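Local coordinates for glycerol dehydratase (Clostridium butyricum, PDB 1R9D), which probably dehydrates glycerol to 3-hydroxypropionaldehyde without vitamin B12, in the manner of a glycyl radical enzyme, at residues A[178-183]-A[210-215]; A[725-728]-A[733-736]. One frame throughout, in Å; residues are numbered along the deposited sequence.

Contact 1. Residues A[178-183]-A[210-215]; sequences NGIINE and ISCEAA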
loop_
_atom_site.group_PDB
_atom_site.type_symbol
_atom_site.label_atom_id
_atom_site.label_comp_id
_atom_site.label_asym_id
_atom_site.label_seq_id
_atom_site.Cartn_x
_atom_site.Cartn_y
_atom_site.Cartn_z
ATOM N N ASN A 178 19.520 -19.484 -11.492
ATOM C CA ASN A 178 20.464 -18.444 -11.907
ATOM C C ASN A 178 19.876 -17.668 -13.081
ATOM O O ASN A 178 20.064 -16.453 -13.194
ATOM C CB ASN A 178 21.810 -19.035 -12.349
ATOM C CG ASN A 178 22.608 -19.616 -11.202
ATOM O OD1 ASN A 178 22.545 -19.133 -10.075
ATOM N ND2 ASN A 178 23.389 -20.648 -11.495
ATOM N N GLY A 179 19.171 -18.381 -13.957
ATOM C CA GLY A 179 18.572 -17.761 -15.128
ATOM C C GLY A 179 17.510 -16.740 -14.774
ATOM O O GLY A 179 17.384 -15.701 -15.430
ATOM N N ILE A 180 16.744 -17.041 -13.732
ATOM C CA ILE A 180 15.689 -16.149 -13.265
ATOM C C ILE A 180 16.338 -14.910 -12.654
ATOM O O ILE A 180 15.937 -13.774 -12.933
ATOM C CB ILE A 180 14.804 -16.853 -12.206
ATOM C CG1 ILE A 180 14.165 -18.106 -12.816
ATOM C CG2 ILE A 180 13.728 -15.900 -11.703
ATOM C CD1 ILE A 180 13.314 -17.827 -14.058
ATOM N N ILE A 181 17.347 -15.135 -11.818
ATOM C CA ILE A 181 18.066 -14.035 -11.185
ATOM C C ILE A 181 18.631 -13.109 -12.258
ATOM O O ILE A 181 18.518 -11.889 -12.156
ATOM C CB ILE A 181 19.230 -14.554 -10.308
ATOM C CG1 ILE A 181 18.670 -15.342 -9.122
ATOM C CG2 ILE A 181 20.082 -13.381 -9.814
ATOM C CD1 ILE A 181 19.733 -15.975 -8.240
ATOM N N ASN A 182 19.225 -13.687 -13.296
ATOM C CA ASN A 182 19.805 -12.871 -14.359
ATOM C C ASN A 182 18.764 -12.086 -15.141
ATOM O O ASN A 182 19.042 -10.982 -15.607
ATOM C CB ASN A 182 20.648 -13.727 -15.305
ATOM C CG ASN A 182 21.916 -14.235 -14.642
ATOM O OD1 ASN A 182 22.488 -13.565 -13.779
ATOM N ND2 ASN A 182 22.369 -15.417 -15.049
ATOM N N GLU A 183 17.566 -12.645 -15.284
ATOM C CA GLU A 183 16.506 -11.940 -15.997
ATOM C C GLU A 183 16.048 -10.762 -15.144
ATOM O O GLU A 183 15.735 -9.690 -15.665
ATOM C CB GLU A 183 15.326 -12.870 -16.283
ATOM C CG GLU A 183 14.118 -12.147 -16.861
ATOM C CD GLU A 183 13.121 -13.087 -17.510
ATOM O OE1 GLU A 183 12.799 -14.128 -16.901
ATOM O OE2 GLU A 183 12.654 -12.776 -18.628
ATOM N N ILE A 210 16.615 -11.933 -4.162
ATOM C CA ILE A 210 16.851 -12.455 -2.822
ATOM C C ILE A 210 16.174 -13.818 -2.673
ATOM O O ILE A 210 16.758 -14.762 -2.127
ATOM C CB ILE A 210 16.290 -11.491 -1.752
ATOM C CG1 ILE A 210 17.119 -10.200 -1.736
ATOM C CG2 ILE A 210 16.297 -12.160 -0.378
ATOM C CD1 ILE A 210 16.523 -9.093 -0.893
ATOM N N SER A 211 14.944 -13.920 -3.170
ATOM C CA SER A 211 14.181 -15.160 -3.075
ATOM C C SER A 211 14.819 -16.317 -3.833
ATOM O O SER A 211 14.906 -17.437 -3.318
ATOM C CB SER A 211 12.751 -14.938 -3.583
ATOM O OG SER A 211 12.074 -13.996 -2.773
ATOM N N CYS A 212 15.257 -16.055 -5.059
ATOM C CA CYS A 212 15.884 -17.093 -5.864
ATOM C C CYS A 212 17.258 -17.480 -5.317
ATOM O O CYS A 212 17.679 -18.634 -5.436
ATOM C CB CYS A 212 15.989 -16.640 -7.321
ATOM S SG CYS A 212 14.378 -16.630 -8.183
ATOM N N GLU A 213 17.956 -16.520 -4.717
ATOM C CA GLU A 213 19.264 -16.812 -4.143
ATOM C C GLU A 213 19.059 -17.715 -2.935
ATOM O O GLU A 213 19.891 -18.574 -2.640
ATOM C CB GLU A 213 19.980 -15.518 -3.734
ATOM C CG GLU A 213 20.258 -14.590 -4.907
ATOM C CD GLU A 213 21.039 -13.346 -4.525
ATOM O OE1 GLU A 213 20.708 -12.717 -3.493
ATOM O OE2 GLU A 213 21.978 -12.988 -5.271
ATOM N N ALA A 214 17.937 -17.526 -2.244
ATOM C CA ALA A 214 17.624 -18.343 -1.080
ATOM C C ALA A 214 17.312 -19.765 -1.537
ATOM O O ALA A 214 17.645 -20.733 -0.849
ATOM C CB ALA A 214 16.434 -17.761 -0.322
ATOM N N ALA A 215 16.672 -19.887 -2.699
ATOM C CA ALA A 215 16.338 -21.199 -3.240
ATOM C C ALA A 215 17.633 -21.962 -3.510
ATOM O O ALA A 215 17.742 -23.148 -3.191
ATOM C CB ALA A 215 15.535 -21.052 -4.531
#
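The hydrogen bond from Asn182 N to Asn178 O, 2.9 Å, closes the helical turn that carries Ile180 and Ile181 against Cys212 and Glu213. No hydrogen bond crosses between the segments, so the contact rests on side-chain packing within an antiparallel helical hairpin. Its two arms, helices 169-190 and 197-230, follow each other in the chain. The N-to-C directions of the short segments differ by 164°, close to antiparallel, their axes come within 9.3 Å, and the CA atoms of Ile181 and Cys212 lie 6.5 Å apart. Ile181 reaches across with its longer branch, which is extended at chi2 (176°). Ile181 CG1 presses on Cys212 CB at 3.5 Å, tighter than usual for two carbons. Beside it, Ile180 offers its short branch: Ile180 CG2 meets Cys212 SG at 3.7 Å, while chi2 of -58° turns CD1 away from the partner helix. Cys212 is thus shared, its methylene covered by Ile181 and its sulfur touched by Ile180. Ser524 of helix 520-524 also packs on both Ile180 and Cys212, and helix 47-61 covers the side of 210-215 bearing Ile210 and Ala214. At the solvent-exposed margin, Glu213 contributes aliphatic carbon rather than charge: its chain crosses that of Ile181 at about a right angle, with Glu213 CG 3.6 Å from Ile181 CD1.

Contact 2. Residues A[725-728]-A[733-736]; sequences SYFD and HVQF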
loop_
_atom_site.group_PDB
_atom_site.type_symbol
_atom_site.label_atom_id
_atom_site.label_comp_id
_atom_site.label_asym_id
_atom_site.label_seq_id
_atom_site.Cartn_x
_atom_site.Cartn_y
_atom_site.Cartn_z
ATOM N N SER A 725 -19.012 -39.856 -26.278
ATOM C CA SER A 725 -20.360 -39.366 -26.549
ATOM C C SER A 725 -20.678 -38.142 -25.700
ATOM O O SER A 725 -21.299 -37.191 -26.175
ATOM C CB SER A 725 -21.400 -40.456 -26.280
ATOM O OG SER A 725 -22.709 -39.938 -26.456
ATOM N N TYR A 726 -20.265 -38.167 -24.436
ATOM C CA TYR A 726 -20.514 -37.038 -23.552
ATOM C C TYR A 726 -19.738 -35.811 -24.043
ATOM O O TYR A 726 -20.269 -34.697 -24.081
ATOM C CB TYR A 726 -20.109 -37.393 -22.113
ATOM C CG TYR A 726 -20.216 -36.246 -21.129
ATOM C CD1 TYR A 726 -21.435 -35.596 -20.903
ATOM C CD2 TYR A 726 -19.092 -35.805 -20.426
ATOM C CE1 TYR A 726 -21.528 -34.534 -20.006
ATOM C CE2 TYR A 726 -19.175 -34.749 -19.532
ATOM C CZ TYR A 726 -20.392 -34.113 -19.325
ATOM O OH TYR A 726 -20.450 -33.039 -18.469
ATOM N N PHE A 727 -18.485 -36.019 -24.436
ATOM C CA PHE A 727 -17.663 -34.917 -24.920
ATOM C C PHE A 727 -18.136 -34.394 -26.277
ATOM O O PHE A 727 -18.040 -33.202 -26.541
ATOM C CB PHE A 727 -16.187 -35.337 -24.981
ATOM C CG PHE A 727 -15.504 -35.347 -23.632
ATOM C CD1 PHE A 727 -16.211 -35.035 -22.472
ATOM C CD2 PHE A 727 -14.158 -35.676 -23.523
ATOM C CE1 PHE A 727 -15.577 -35.052 -21.216
ATOM C CE2 PHE A 727 -13.523 -35.696 -22.280
ATOM C CZ PHE A 727 -14.229 -35.386 -21.132
ATOM N N ASP A 728 -18.650 -35.274 -27.133
ATOM C CA ASP A 728 -19.151 -34.827 -28.432
ATOM C C ASP A 728 -20.371 -33.931 -28.218
ATOM O O ASP A 728 -20.651 -33.043 -29.032
ATOM C CB ASP A 728 -19.540 -36.013 -29.321
ATOM C CG ASP A 728 -18.338 -36.832 -29.770
ATOM O OD1 ASP A 728 -17.202 -36.302 -29.761
ATOM O OD2 ASP A 728 -18.532 -38.009 -30.150
ATOM N N HIS A 733 -16.069 -32.217 -18.293
ATOM C CA HIS A 733 -15.233 -33.192 -17.601
ATOM C C HIS A 733 -16.043 -34.365 -17.057
ATOM O O HIS A 733 -17.236 -34.237 -16.806
ATOM C CB HIS A 733 -14.516 -32.484 -16.433
ATOM C CG HIS A 733 -14.318 -33.342 -15.218
ATOM N ND1 HIS A 733 -15.347 -33.679 -14.362
ATOM C CD2 HIS A 733 -13.214 -33.958 -14.733
ATOM C CE1 HIS A 733 -14.885 -34.466 -13.406
ATOM N NE2 HIS A 733 -13.593 -34.652 -13.607
ATOM N N VAL A 734 -15.382 -35.507 -16.884
ATOM C CA VAL A 734 -16.023 -36.675 -16.301
ATOM C C VAL A 734 -14.941 -37.548 -15.658
ATOM O O VAL A 734 -13.794 -37.567 -16.109
ATOM C CB VAL A 734 -16.843 -37.476 -17.359
ATOM C CG1 VAL A 734 -15.918 -38.150 -18.360
ATOM C CG2 VAL A 734 -17.744 -38.494 -16.655
ATOM N N GLN A 735 -15.296 -38.238 -14.580
ATOM C CA GLN A 735 -14.351 -39.107 -13.886
ATOM C C GLN A 735 -15.163 -40.245 -13.284
ATOM O O GLN A 735 -16.364 -40.087 -13.056
ATOM C CB GLN A 735 -13.621 -38.323 -12.800
ATOM C CG GLN A 735 -14.534 -37.748 -11.744
ATOM C CD GLN A 735 -13.844 -36.720 -10.879
ATOM O OE1 GLN A 735 -14.333 -36.373 -9.801
ATOM N NE2 GLN A 735 -12.710 -36.211 -11.351
ATOM N N PHE A 736 -14.519 -41.375 -13.007
ATOM C CA PHE A 736 -15.249 -42.532 -12.501
ATOM C C PHE A 736 -14.692 -43.290 -11.307
ATOM O O PHE A 736 -13.486 -43.500 -11.192
ATOM C CB PHE A 736 -15.421 -43.571 -13.616
ATOM C CG PHE A 736 -15.830 -42.995 -14.938
ATOM C CD1 PHE A 736 -14.880 -42.473 -15.810
ATOM C CD2 PHE A 736 -17.168 -42.966 -15.310
ATOM C CE1 PHE A 736 -15.259 -41.926 -17.038
ATOM C CE2 PHE A 736 -17.559 -42.423 -16.532
ATOM C CZ PHE A 736 -16.603 -41.901 -17.398
HETATM O O HOH W 1 -18.593 -31.831 -16.885
#
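A beta-alpha-beta crossover, made of strand 702-705, helix 712-728 and strand 733-738, brings Tyr726 and Phe727 from the end of its helix onto His733 and Val734 at the start of its second strand. The two strands of the unit are parallel neighbours in a mixed sheet, and strand 404-407 flanks 733-738 on its other side. Tyr726, with CG anti to the backbone N (chi1 175°), extends toward the strand and slides past Val734 in the opposite sense; its CD2 lies 4.2 Å from Val734 CB. The edge of the same ring receives a backbone oxygen, His733 O, near the ring plane and 3.4 Å from Tyr726 CE2. Phe727 CE1 adds two looser approaches, 4.1 Å to His733 CA and 4.2 Å to Val734 CG1, both oblique to its ring. His733 points its CB away from the helix, and its ND1 bonds to Phe701 N; its side chain is about 11 Å from bound glycerol. No direct hydrogen bond links the segments, but one water bridges them. Lying in the plane of the Tyr726 ring, it is hydrogen-bonded to Tyr726 OH at 2.7 Å and accepts a hydrogen bond from His733 N at 2.9 Å.

Overall arrangement
Contacts 1 and 2 are separate pieces of the fold: their centres lie 42 Å apart, their nearest atoms about 31 Å, and they share no helix or strand. Both are largely buried, yet contact 1 sits farther out, 28 Å from the chain centre against 20 Å, and includes an exposed glutamate, whereas all four touching residues of contact 2 are buried. Contact 1 joins two helices through aliphatic and sulfur packing in the pyruvate formate lyase-like range. Contact 2 joins helix to strand in the glycine radical range, mixing aromatic packing with a water bridge. In contact 2 a backbone oxygen of the strand sits at a ring edge, whereas the closest approaches of contact 1 are between side-chain atoms.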